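Local coordinates for topoisomerase I-like protein (PDB 2B9S), which is the large subunit of a heterodimeric type IB topoisomerase that, with its small subunit, probably relaxes supercoiled DNA by nicking and resealing one strand, at residues G29-P34 against A153-E158; T213-W218 against V229-S234; D271-Q276 against D362-T367. One frame throughout, in Å; residues are numbered along the deposited sequence.

Interaction 1 (G29-P34 against A153-E158); sequences GVLFPP and ANFRVE. With nucleotides of chain C.
Val157 CG2 packs against Val30 CB at 3.7 Å, and the same methyl also meets Val30 CG2, so two beta-branched side chains suited to extended backbone form the apolar centre. With CG1 anti to the backbone N (chi1 180°), Val157 holds CG2 beside its own N, on the flank where Val30 lies. The Phe32 ring approaches CG2 more loosely, while Pro33 lays CD 4.0 Å from Val157 CB, its side chain at roughly a right angle to the valine. On another flank, Leu31 CB meets the ring edge of Phe155 at CD2, 4.1 Å away. Leu31 CD2 runs alongside Arg156 and comes within 3.5 Å of NH1, whose guanidinium has Phe155 CE2 over one face. The backbones join through a single bridge at Leu31 and Arg156: Leu31 N donates to Phe155 O (2.8 Å), and Val157 N to Leu31 O (2.9 Å). Farther out, Glu158 OE2 lies 3.4 Å from C2' of DT12 of chain C; its two carboxylate oxygens form salt bridges, OE1 to Lys176 and OE2 to Lys227. Both segments are loops of the DNA-binding fragment; helix 125-137 covers Leu31, Phe155 and Arg156, whereas strand 216-219 meets Val30 through Ala216 and Glu158 through Trp218.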
loop_
_atom_site.group_PDB
_atom_site.type_symbol
_atom_site.label_atom_id
_atom_site.label_comp_id
_atom_site.label_asym_id
_atom_site.label_seq_id
_atom_site.Cartn_x
_atom_site.Cartn_y
_atom_site.Cartn_z
ATOM N N GLY D 29 -10.532 -10.301 -18.740
ATOM C CA GLY D 29 -9.562 -9.220 -18.920
ATOM C C GLY D 29 -9.920 -7.969 -18.145
ATOM O O GLY D 29 -10.419 -8.038 -17.024
ATOM N N VAL D 30 -9.700 -6.821 -18.766
ATOM C CA VAL D 30 -9.715 -5.543 -18.059
ATOM C C VAL D 30 -10.676 -4.527 -18.659
ATOM O O VAL D 30 -10.948 -4.563 -19.854
ATOM C CB VAL D 30 -8.285 -4.940 -18.006
ATOM C CG1 VAL D 30 -7.367 -5.837 -17.148
ATOM C CG2 VAL D 30 -7.707 -4.747 -19.419
ATOM N N LEU D 31 -11.187 -3.628 -17.818
ATOM C CA LEU D 31 -12.033 -2.530 -18.282
ATOM C C LEU D 31 -11.183 -1.268 -18.492
ATOM O O LEU D 31 -10.634 -0.702 -17.537
ATOM C CB LEU D 31 -13.221 -2.294 -17.322
ATOM C CG LEU D 31 -14.297 -1.225 -17.653
ATOM C CD1 LEU D 31 -14.869 -1.352 -19.065
ATOM C CD2 LEU D 31 -15.426 -1.187 -16.639
ATOM N N PHE D 32 -11.062 -0.855 -19.749
ATOM C CA PHE D 32 -10.321 0.340 -20.153
ATOM C C PHE D 32 -11.190 1.578 -19.954
ATOM O O PHE D 32 -12.362 1.563 -20.340
ATOM C CB PHE D 32 -9.974 0.261 -21.645
ATOM C CG PHE D 32 -8.931 -0.760 -21.982
ATOM C CD1 PHE D 32 -7.576 -0.454 -21.867
ATOM C CD2 PHE D 32 -9.298 -2.025 -22.448
ATOM C CE1 PHE D 32 -6.597 -1.404 -22.185
ATOM C CE2 PHE D 32 -8.327 -2.974 -22.770
ATOM C CZ PHE D 32 -6.978 -2.661 -22.638
ATOM N N PRO D 33 -10.635 2.657 -19.351
ATOM C CA PRO D 33 -11.422 3.898 -19.236
ATOM C C PRO D 33 -11.835 4.437 -20.616
ATOM O O PRO D 33 -11.199 4.086 -21.620
ATOM C CB PRO D 33 -10.446 4.871 -18.528
ATOM C CG PRO D 33 -9.104 4.271 -18.689
ATOM C CD PRO D 33 -9.293 2.804 -18.747
ATOM N N PRO D 34 -12.880 5.292 -20.675
ATOM C CA PRO D 34 -13.313 5.850 -21.979
ATOM C C PRO D 34 -12.224 6.650 -22.689
ATOM O O PRO D 34 -11.397 7.290 -22.043
ATOM C CB PRO D 34 -14.474 6.782 -21.606
ATOM C CG PRO D 34 -14.917 6.351 -20.241
ATOM C CD PRO D 34 -13.701 5.797 -19.555
ATOM N N ALA D 153 -10.335 -7.577 -8.056
ATOM C CA ALA D 153 -10.277 -6.301 -7.324
ATOM C C ALA D 153 -10.123 -5.064 -8.212
ATOM O O ALA D 153 -11.001 -4.201 -8.224
ATOM C CB ALA D 153 -9.215 -6.330 -6.210
ATOM N N ASN D 154 -9.023 -4.970 -8.954
ATOM C CA ASN D 154 -8.723 -3.744 -9.711
ATOM C C ASN D 154 -8.757 -3.962 -11.234
ATOM O O ASN D 154 -7.784 -3.671 -11.938
ATOM C CB ASN D 154 -7.383 -3.127 -9.242
ATOM C CG ASN D 154 -6.204 -4.100 -9.377
ATOM O OD1 ASN D 154 -6.286 -5.261 -8.955
ATOM N ND2 ASN D 154 -5.105 -3.631 -9.971
ATOM N N PHE D 155 -9.887 -4.474 -11.732
ATOM C CA PHE D 155 -10.075 -4.751 -13.174
ATOM C C PHE D 155 -10.165 -3.485 -14.047
ATOM O O PHE D 155 -9.984 -3.558 -15.258
ATOM C CB PHE D 155 -11.313 -5.618 -13.401
ATOM C CG PHE D 155 -12.578 -5.012 -12.865
ATOM C CD1 PHE D 155 -13.049 -5.363 -11.595
ATOM C CD2 PHE D 155 -13.291 -4.074 -13.619
ATOM C CE1 PHE D 155 -14.219 -4.784 -11.098
ATOM C CE2 PHE D 155 -14.446 -3.487 -13.132
ATOM C CZ PHE D 155 -14.928 -3.842 -11.877
ATOM N N ARG D 156 -10.468 -2.341 -13.437
ATOM C CA ARG D 156 -10.458 -1.062 -14.169
ATOM C C ARG D 156 -9.047 -0.511 -14.286
ATOM O O ARG D 156 -8.460 -0.090 -13.286
ATOM C CB ARG D 156 -11.324 -0.019 -13.472
ATOM C CG ARG D 156 -12.784 -0.273 -13.550
ATOM C CD ARG D 156 -13.541 0.926 -13.037
ATOM N NE ARG D 156 -14.634 0.472 -12.195
ATOM C CZ ARG D 156 -15.894 0.363 -12.599
ATOM N NH1 ARG D 156 -16.229 0.704 -13.850
ATOM N NH2 ARG D 156 -16.811 -0.074 -11.742
ATOM N N VAL D 157 -8.522 -0.512 -15.506
ATOM C CA VAL D 157 -7.205 0.029 -15.811
ATOM C C VAL D 157 -7.117 1.498 -15.374
ATOM O O VAL D 157 -8.041 2.297 -15.628
ATOM C CB VAL D 157 -6.877 -0.091 -17.326
ATOM C CG1 VAL D 157 -5.495 0.487 -17.634
ATOM C CG2 VAL D 157 -6.952 -1.526 -17.770
ATOM N N GLU D 158 -6.008 1.831 -14.708
ATOM C CA GLU D 158 -5.765 3.178 -14.185
ATOM C C GLU D 158 -5.865 4.168 -15.321
ATOM O O GLU D 158 -5.185 3.979 -16.353
ATOM C CB GLU D 158 -4.374 3.279 -13.550
ATOM C CG GLU D 158 -4.231 2.453 -12.308
ATOM C CD GLU D 158 -2.854 2.576 -11.670
ATOM O OE1 GLU D 158 -2.148 3.581 -11.917
ATOM O OE2 GLU D 158 -2.479 1.652 -10.924
ATOM P P DT C 12 -6.733 4.747 -10.066
ATOM O OP1 DT C 12 -6.595 5.823 -11.065
ATOM O OP2 DT C 12 -7.091 3.374 -10.500
ATOM O "O5'" DT C 12 -5.363 4.689 -9.253
ATOM C "C5'" DT C 12 -4.723 5.881 -8.723
ATOM C "C4'" DT C 12 -3.582 5.454 -7.827
ATOM O "O4'" DT C 12 -4.135 4.756 -6.692
ATOM C "C3'" DT C 12 -2.533 4.489 -8.405
ATOM O "O3'" DT C 12 -1.229 4.842 -7.875
ATOM C "C2'" DT C 12 -2.912 3.119 -7.840
ATOM C "C1'" DT C 12 -3.324 3.636 -6.471
ATOM N N1 DT C 12 -3.866 2.613 -5.568
ATOM C C2 DT C 12 -3.660 2.779 -4.218
ATOM O O2 DT C 12 -3.105 3.752 -3.744
ATOM N N3 DT C 12 -4.139 1.735 -3.463
ATOM C C4 DT C 12 -4.765 0.594 -3.926
ATOM O O4 DT C 12 -5.150 -0.285 -3.172
ATOM C C5 DT C 12 -4.931 0.488 -5.343
ATOM C C7 DT C 12 -5.708 -0.641 -5.956
ATOM C C6 DT C 12 -4.471 1.478 -6.083
#

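Interaction 2 (T213-W218 against V229-S234); sequences TWLAMW and VMLAPS. With nucleotides of chain A.
Met230 starts with CG anti to its carbonyl carbon (chi1 -74°) and then runs extended, which carries CG to within 3.9 Å of Trp214 CB and the flexible thioether onward to the DNA, where CE rests 3.9 Å from C6 of DC8 of chain A. Trp214 holds its indole between its backbone N and carbonyl carbon (chi1 54°), turning the ring away from the 229-234 segment so that its edge faces the phosphate backbone of DA7 and DC8 of chain A. The two segments run roughly antiparallel, joined by two backbone bonds at the edge of a mixed sheet. Leu215 N gives a nearly straight bond to Val229 O (2.9 Å, 172° at the hydrogen), and Val229 N returns one to Ala216 O. Compact Ala216 lets Val229 CG2 sit 3.9 Å from its CB, and the same methyl meets the ring edge of Trp218. Beyond the pairing, a water bridges the segments, donating to Thr213 O and accepting from Leu231 N. Leu215 and Leu231 add a methyl contact. Thr213 suits the DNA side because its hydroxyl adds a second donor to the backbone N: both meet OP2 of DC8, OG1 at 2.7 Å, consistent with a grip here on the phosphate backbone and not on base sequence.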
loop_
_atom_site.group_PDB
_atom_site.type_symbol
_atom_site.label_atom_id
_atom_site.label_comp_id
_atom_site.label_asym_id
_atom_site.label_seq_id
_atom_site.Cartn_x
_atom_site.Cartn_y
_atom_site.Cartn_z
ATOM N N THR D 213 -0.505 -15.262 -9.307
ATOM C CA THR D 213 -1.903 -15.060 -8.873
ATOM C C THR D 213 -2.576 -13.881 -9.578
ATOM O O THR D 213 -3.704 -13.489 -9.227
ATOM C CB THR D 213 -2.026 -14.758 -7.353
ATOM O OG1 THR D 213 -1.390 -13.504 -7.056
ATOM C CG2 THR D 213 -1.424 -15.837 -6.501
ATOM N N TRP D 214 -1.872 -13.285 -10.539
ATOM C CA TRP D 214 -2.378 -12.105 -11.227
ATOM C C TRP D 214 -2.995 -12.447 -12.569
ATOM O O TRP D 214 -2.591 -13.436 -13.203
ATOM C CB TRP D 214 -1.284 -11.037 -11.384
ATOM C CG TRP D 214 0.023 -11.443 -12.030
ATOM C CD1 TRP D 214 1.178 -11.815 -11.382
ATOM C CD2 TRP D 214 0.353 -11.406 -13.442
ATOM N NE1 TRP D 214 2.177 -12.050 -12.307
ATOM C CE2 TRP D 214 1.698 -11.796 -13.566
ATOM C CE3 TRP D 214 -0.364 -11.092 -14.599
ATOM C CZ2 TRP D 214 2.335 -11.891 -14.801
ATOM C CZ3 TRP D 214 0.266 -11.180 -15.820
ATOM C CH2 TRP D 214 1.605 -11.566 -15.917
ATOM N N LEU D 215 -3.971 -11.633 -12.993
ATOM C CA LEU D 215 -4.712 -11.893 -14.231
ATOM C C LEU D 215 -4.219 -11.018 -15.377
ATOM O O LEU D 215 -4.396 -11.346 -16.564
ATOM C CB LEU D 215 -6.226 -11.668 -14.039
ATOM C CG LEU D 215 -6.903 -12.162 -12.760
ATOM C CD1 LEU D 215 -8.447 -11.945 -12.770
ATOM C CD2 LEU D 215 -6.555 -13.603 -12.452
ATOM N N ALA D 216 -3.623 -9.886 -15.025
ATOM C CA ALA D 216 -3.071 -8.967 -16.009
ATOM C C ALA D 216 -1.986 -8.091 -15.371
ATOM O O ALA D 216 -1.967 -7.907 -14.146
ATOM C CB ALA D 216 -4.198 -8.115 -16.652
ATOM N N MET D 217 -1.091 -7.560 -16.210
ATOM C CA MET D 217 0.069 -6.777 -15.768
ATOM C C MET D 217 0.393 -5.748 -16.835
ATOM O O MET D 217 0.272 -6.021 -18.028
ATOM C CB MET D 217 1.282 -7.698 -15.526
ATOM C CG MET D 217 2.589 -7.024 -15.056
ATOM S SD MET D 217 3.650 -6.278 -16.350
ATOM C CE MET D 217 4.292 -7.725 -17.186
ATOM N N TRP D 218 0.772 -4.548 -16.405
ATOM C CA TRP D 218 1.382 -3.579 -17.307
ATOM C C TRP D 218 2.501 -2.848 -16.582
ATOM O O TRP D 218 2.633 -2.909 -15.359
ATOM C CB TRP D 218 0.367 -2.615 -17.917
ATOM C CG TRP D 218 -0.155 -1.617 -16.966
ATOM C CD1 TRP D 218 0.355 -0.371 -16.724
ATOM C CD2 TRP D 218 -1.295 -1.762 -16.106
ATOM N NE1 TRP D 218 -0.385 0.264 -15.762
ATOM C CE2 TRP D 218 -1.403 -0.565 -15.357
ATOM C CE3 TRP D 218 -2.231 -2.794 -15.889
ATOM C CZ2 TRP D 218 -2.421 -0.353 -14.411
ATOM C CZ3 TRP D 218 -3.249 -2.584 -14.933
ATOM C CH2 TRP D 218 -3.322 -1.364 -14.204
ATOM N N VAL D 229 -3.514 -6.672 -12.019
ATOM C CA VAL D 229 -4.885 -6.995 -11.676
ATOM C C VAL D 229 -4.871 -8.292 -10.867
ATOM O O VAL D 229 -4.390 -9.329 -11.326
ATOM C CB VAL D 229 -5.749 -7.157 -12.927
ATOM C CG1 VAL D 229 -7.175 -7.489 -12.539
ATOM C CG2 VAL D 229 -5.698 -5.897 -13.775
ATOM N N MET D 230 -5.376 -8.214 -9.646
ATOM C CA MET D 230 -5.401 -9.365 -8.737
ATOM C C MET D 230 -6.806 -9.575 -8.131
ATOM O O MET D 230 -7.704 -8.740 -8.323
ATOM C CB MET D 230 -4.296 -9.204 -7.666
ATOM C CG MET D 230 -2.858 -9.467 -8.233
ATOM S SD MET D 230 -1.591 -9.544 -6.973
ATOM C CE MET D 230 -0.009 -9.678 -7.857
ATOM N N LEU D 231 -6.998 -10.678 -7.400
ATOM C CA LEU D 231 -8.317 -10.995 -6.800
ATOM C C LEU D 231 -8.658 -10.113 -5.605
ATOM O O LEU D 231 -7.778 -9.503 -5.022
ATOM C CB LEU D 231 -8.448 -12.491 -6.444
ATOM C CG LEU D 231 -8.296 -13.546 -7.556
ATOM C CD1 LEU D 231 -8.890 -14.872 -7.133
ATOM C CD2 LEU D 231 -8.921 -13.115 -8.856
ATOM N N ALA D 232 -9.947 -10.016 -5.292
ATOM C CA ALA D 232 -10.434 -9.260 -4.149
ATOM C C ALA D 232 -10.050 -9.969 -2.850
ATOM O O ALA D 232 -9.820 -11.171 -2.854
ATOM C CB ALA D 232 -11.947 -9.080 -4.242
ATOM N N PRO D 233 -9.960 -9.222 -1.734
ATOM C CA PRO D 233 -9.579 -9.837 -0.448
ATOM C C PRO D 233 -10.552 -10.931 0.032
ATOM O O PRO D 233 -10.141 -11.814 0.795
ATOM C CB PRO D 233 -9.543 -8.651 0.531
ATOM C CG PRO D 233 -9.568 -7.407 -0.316
ATOM C CD PRO D 233 -10.187 -7.768 -1.627
ATOM N N SER D 234 -11.810 -10.873 -0.438
ATOM C CA SER D 234 -12.831 -11.922 -0.195
ATOM C C SER D 234 -12.550 -13.261 -0.878
ATOM O O SER D 234 -13.174 -14.280 -0.550
ATOM C CB SER D 234 -14.247 -11.433 -0.563
ATOM O OG SER D 234 -14.399 -11.195 -1.959
ATOM P P DC A 8 2.257 -13.526 -6.904
ATOM O OP1 DC A 8 2.976 -14.780 -6.804
ATOM O OP2 DC A 8 1.198 -13.401 -7.948
ATOM O "O5'" DC A 8 1.474 -12.998 -5.611
ATOM C "C5'" DC A 8 1.879 -13.081 -4.302
ATOM C "C4'" DC A 8 2.134 -11.717 -3.634
ATOM O "O4'" DC A 8 2.813 -10.744 -4.452
ATOM C "C3'" DC A 8 1.009 -10.894 -3.039
ATOM O "O3'" DC A 8 0.444 -11.591 -1.917
ATOM C "C2'" DC A 8 1.851 -9.705 -2.564
ATOM C "C1'" DC A 8 3.036 -9.687 -3.536
ATOM N N1 DC A 8 3.166 -8.361 -4.235
ATOM C C2 DC A 8 3.811 -7.320 -3.546
ATOM O O2 DC A 8 4.260 -7.530 -2.411
ATOM N N3 DC A 8 3.931 -6.109 -4.145
ATOM C C4 DC A 8 3.434 -5.911 -5.374
ATOM N N4 DC A 8 3.601 -4.691 -5.899
ATOM C C5 DC A 8 2.752 -6.956 -6.102
ATOM C C6 DC A 8 2.635 -8.157 -5.491
ATOM P P DA A 7 5.833 -11.581 -12.190
ATOM O OP1 DA A 7 5.626 -12.922 -12.783
ATOM O OP2 DA A 7 5.275 -10.362 -12.809
ATOM O "O5'" DA A 7 5.299 -11.645 -10.703
ATOM C "C5'" DA A 7 5.836 -12.571 -9.795
ATOM C "C4'" DA A 7 5.264 -12.321 -8.414
ATOM O "O4'" DA A 7 6.050 -11.281 -7.786
ATOM C "C3'" DA A 7 3.806 -11.859 -8.309
ATOM O "O3'" DA A 7 3.320 -12.356 -7.079
ATOM C "C2'" DA A 7 3.927 -10.373 -8.109
ATOM C "C1'" DA A 7 5.157 -10.372 -7.193
ATOM N N9 DA A 7 5.786 -9.052 -7.075
ATOM C C8 DA A 7 5.916 -8.149 -8.084
ATOM N N7 DA A 7 6.497 -7.055 -7.704
ATOM C C5 DA A 7 6.751 -7.226 -6.373
ATOM C C6 DA A 7 7.357 -6.390 -5.432
ATOM N N6 DA A 7 7.809 -5.164 -5.738
ATOM N N1 DA A 7 7.459 -6.857 -4.176
ATOM C C2 DA A 7 7.018 -8.091 -3.905
ATOM N N3 DA A 7 6.413 -8.959 -4.717
ATOM C C4 DA A 7 6.315 -8.461 -5.953
HETATM O O HOH W 1 -4.941 -12.508 -7.140
#

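Interaction 3 (D271-Q276 against D362-T367); sequences DLHVAQ and DQLNPT
His273 ND1 donates to Gln363 O at 2.8 Å, the shortest bond between the first turn of helix 272-287 and the loop that leads into helix 366-373, within the catalytic core of the type IB topoisomerase fold. The imidazole presents its edge to the carbonyl, which stands 17° out of the ring plane; CG lies anti to the backbone N (chi1 169°), which directs the ring along the helix flank to this loop. Histidine fits because it joins a ring N-H donor to a carbon edge: CE1 also packs 3.7 Å from Leu364 CD1. About one turn further on, Gln276 reaches the same loop as an extended side chain. Its amide oxygen OE1 accepts from Gln363 N at 2.9 Å, in the carbonyl plane and on a lone pair, while NE2 makes a weak bond to Asp362 OD1. A glutamine can thus serve a backbone donor and a carboxylate together. Gln363 bends at chi2, and NE2 turns back to Asp362 OD2, while CG of Gln363 packs on Leu272 CD2. Phe350 of helix 341-351 lies against Leu272 and Gln276. Both helices begin with an N-cap, Asp271 in one and Asn365 in the other, short polar residues able to accept from exposed backbone N-H groups. Asp271 OD1 takes Val274 N at 3.3 Å, approached from above the carboxylate plane.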
loop_
_atom_site.group_PDB
_atom_site.type_symbol
_atom_site.label_atom_id
_atom_site.label_comp_id
_atom_site.label_asym_id
_atom_site.label_seq_id
_atom_site.Cartn_x
_atom_site.Cartn_y
_atom_site.Cartn_z
ATOM N N ASP D 271 32.338 -8.233 16.183
ATOM C CA ASP D 271 32.029 -8.114 14.764
ATOM C C ASP D 271 31.029 -6.961 14.567
ATOM O O ASP D 271 29.940 -6.967 15.155
ATOM C CB ASP D 271 31.491 -9.437 14.212
ATOM C CG ASP D 271 31.165 -9.356 12.736
ATOM O OD1 ASP D 271 30.676 -8.301 12.299
ATOM O OD2 ASP D 271 31.381 -10.335 12.003
ATOM N N LEU D 272 31.404 -5.966 13.760
ATOM C CA LEU D 272 30.584 -4.752 13.624
ATOM C C LEU D 272 29.221 -5.019 12.952
ATOM O O LEU D 272 28.203 -4.485 13.386
ATOM C CB LEU D 272 31.358 -3.636 12.911
ATOM C CG LEU D 272 30.743 -2.234 12.844
ATOM C CD1 LEU D 272 30.606 -1.623 14.248
ATOM C CD2 LEU D 272 31.560 -1.350 11.901
ATOM N N HIS D 273 29.211 -5.857 11.917
ATOM C CA HIS D 273 27.966 -6.306 11.292
ATOM C C HIS D 273 27.012 -6.970 12.300
ATOM O O HIS D 273 25.819 -6.655 12.333
ATOM C CB HIS D 273 28.242 -7.256 10.110
ATOM C CG HIS D 273 27.015 -7.951 9.603
ATOM N ND1 HIS D 273 25.966 -7.277 9.019
ATOM C CD2 HIS D 273 26.653 -9.256 9.622
ATOM C CE1 HIS D 273 25.013 -8.133 8.698
ATOM N NE2 HIS D 273 25.406 -9.341 9.055
ATOM N N VAL D 274 27.547 -7.875 13.120
ATOM C CA VAL D 274 26.746 -8.636 14.093
ATOM C C VAL D 274 26.104 -7.725 15.153
ATOM O O VAL D 274 24.902 -7.866 15.453
ATOM C CB VAL D 274 27.560 -9.813 14.747
ATOM C CG1 VAL D 274 26.729 -10.564 15.765
ATOM C CG2 VAL D 274 28.025 -10.806 13.689
ATOM N N ALA D 275 26.896 -6.789 15.693
ATOM C CA ALA D 275 26.416 -5.847 16.714
ATOM C C ALA D 275 25.333 -4.913 16.171
ATOM O O ALA D 275 24.357 -4.629 16.867
ATOM C CB ALA D 275 27.572 -5.040 17.308
ATOM N N GLN D 276 25.529 -4.446 14.933
ATOM C CA GLN D 276 24.551 -3.622 14.205
ATOM C C GLN D 276 23.263 -4.398 13.910
ATOM O O GLN D 276 22.157 -3.893 14.161
ATOM C CB GLN D 276 25.150 -3.074 12.899
ATOM C CG GLN D 276 26.121 -1.923 13.108
ATOM C CD GLN D 276 26.573 -1.256 11.829
ATOM O OE1 GLN D 276 26.181 -1.635 10.735
ATOM N NE2 GLN D 276 27.407 -0.253 11.965
ATOM N N ASP D 362 25.560 1.198 8.670
ATOM C CA ASP D 362 26.281 1.153 7.394
ATOM C C ASP D 362 26.796 -0.244 6.981
ATOM O O ASP D 362 27.076 -0.492 5.809
ATOM C CB ASP D 362 27.418 2.197 7.380
ATOM C CG ASP D 362 28.632 1.792 8.229
ATOM O OD1 ASP D 362 28.532 1.700 9.486
ATOM O OD2 ASP D 362 29.704 1.598 7.608
ATOM N N GLN D 363 26.896 -1.141 7.959
ATOM C CA GLN D 363 27.366 -2.508 7.750
ATOM C C GLN D 363 26.222 -3.545 7.815
ATOM O O GLN D 363 26.480 -4.741 7.963
ATOM C CB GLN D 363 28.472 -2.831 8.775
ATOM C CG GLN D 363 29.736 -1.944 8.644
ATOM C CD GLN D 363 30.389 -2.051 7.275
ATOM O OE1 GLN D 363 30.634 -3.153 6.792
ATOM N NE2 GLN D 363 30.675 -0.908 6.645
ATOM N N LEU D 364 24.977 -3.081 7.704
ATOM C CA LEU D 364 23.783 -3.951 7.729
ATOM C C LEU D 364 22.747 -3.611 6.629
ATOM O O LEU D 364 22.273 -2.473 6.547
ATOM C CB LEU D 364 23.083 -3.853 9.103
ATOM C CG LEU D 364 21.739 -4.594 9.264
ATOM C CD1 LEU D 364 21.918 -6.130 9.340
ATOM C CD2 LEU D 364 20.974 -4.085 10.456
ATOM N N ASN D 365 22.375 -4.590 5.813
ATOM C CA ASN D 365 21.240 -4.408 4.890
ATOM C C ASN D 365 20.077 -5.377 5.186
ATOM O O ASN D 365 20.261 -6.324 5.937
ATOM C CB ASN D 365 21.688 -4.439 3.405
ATOM C CG ASN D 365 22.156 -5.801 2.959
ATOM O OD1 ASN D 365 21.514 -6.826 3.241
ATOM N ND2 ASN D 365 23.281 -5.831 2.246
ATOM N N PRO D 366 18.864 -5.107 4.648
ATOM C CA PRO D 366 17.708 -5.978 4.937
ATOM C C PRO D 366 17.898 -7.457 4.572
ATOM O O PRO D 366 17.419 -8.325 5.288
ATOM C CB PRO D 366 16.582 -5.327 4.121
ATOM C CG PRO D 366 16.983 -3.857 4.073
ATOM C CD PRO D 366 18.458 -3.955 3.807
ATOM N N THR D 367 18.607 -7.727 3.480
ATOM C CA THR D 367 18.943 -9.093 3.049
ATOM C C THR D 367 19.686 -9.906 4.123
ATOM O O THR D 367 19.361 -11.061 4.368
ATOM C CB THR D 367 19.759 -9.047 1.739
ATOM O OG1 THR D 367 18.860 -8.863 0.648
ATOM C CG2 THR D 367 20.525 -10.323 1.506
#

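Overall arrangement
Along the chain the three contacts follow in series, each closing before the next opens. Interactions 1 and 2 are neighbours in the DNA-binding fragment, with centres about 11 Å apart, and they touch: Ala153 and Asn154 of interaction 1 probably hydrogen-bond to the backbone of Met230 in interaction 2. Interaction 2 lies at the 216-219/226-229 edge of a four-stranded mixed sheet, and interaction 1 packs on strand 216-219 through Val30 and Glu158; both border the DNA. Interaction 3 belongs to the catalytic core, its centre about 44 Å from that of interaction 1 and about 37 Å from that of interaction 2. Interactions 1 and 3 lie on opposite sides of the chain's centre, consistent with a clamp whose two parts hold DNA between them.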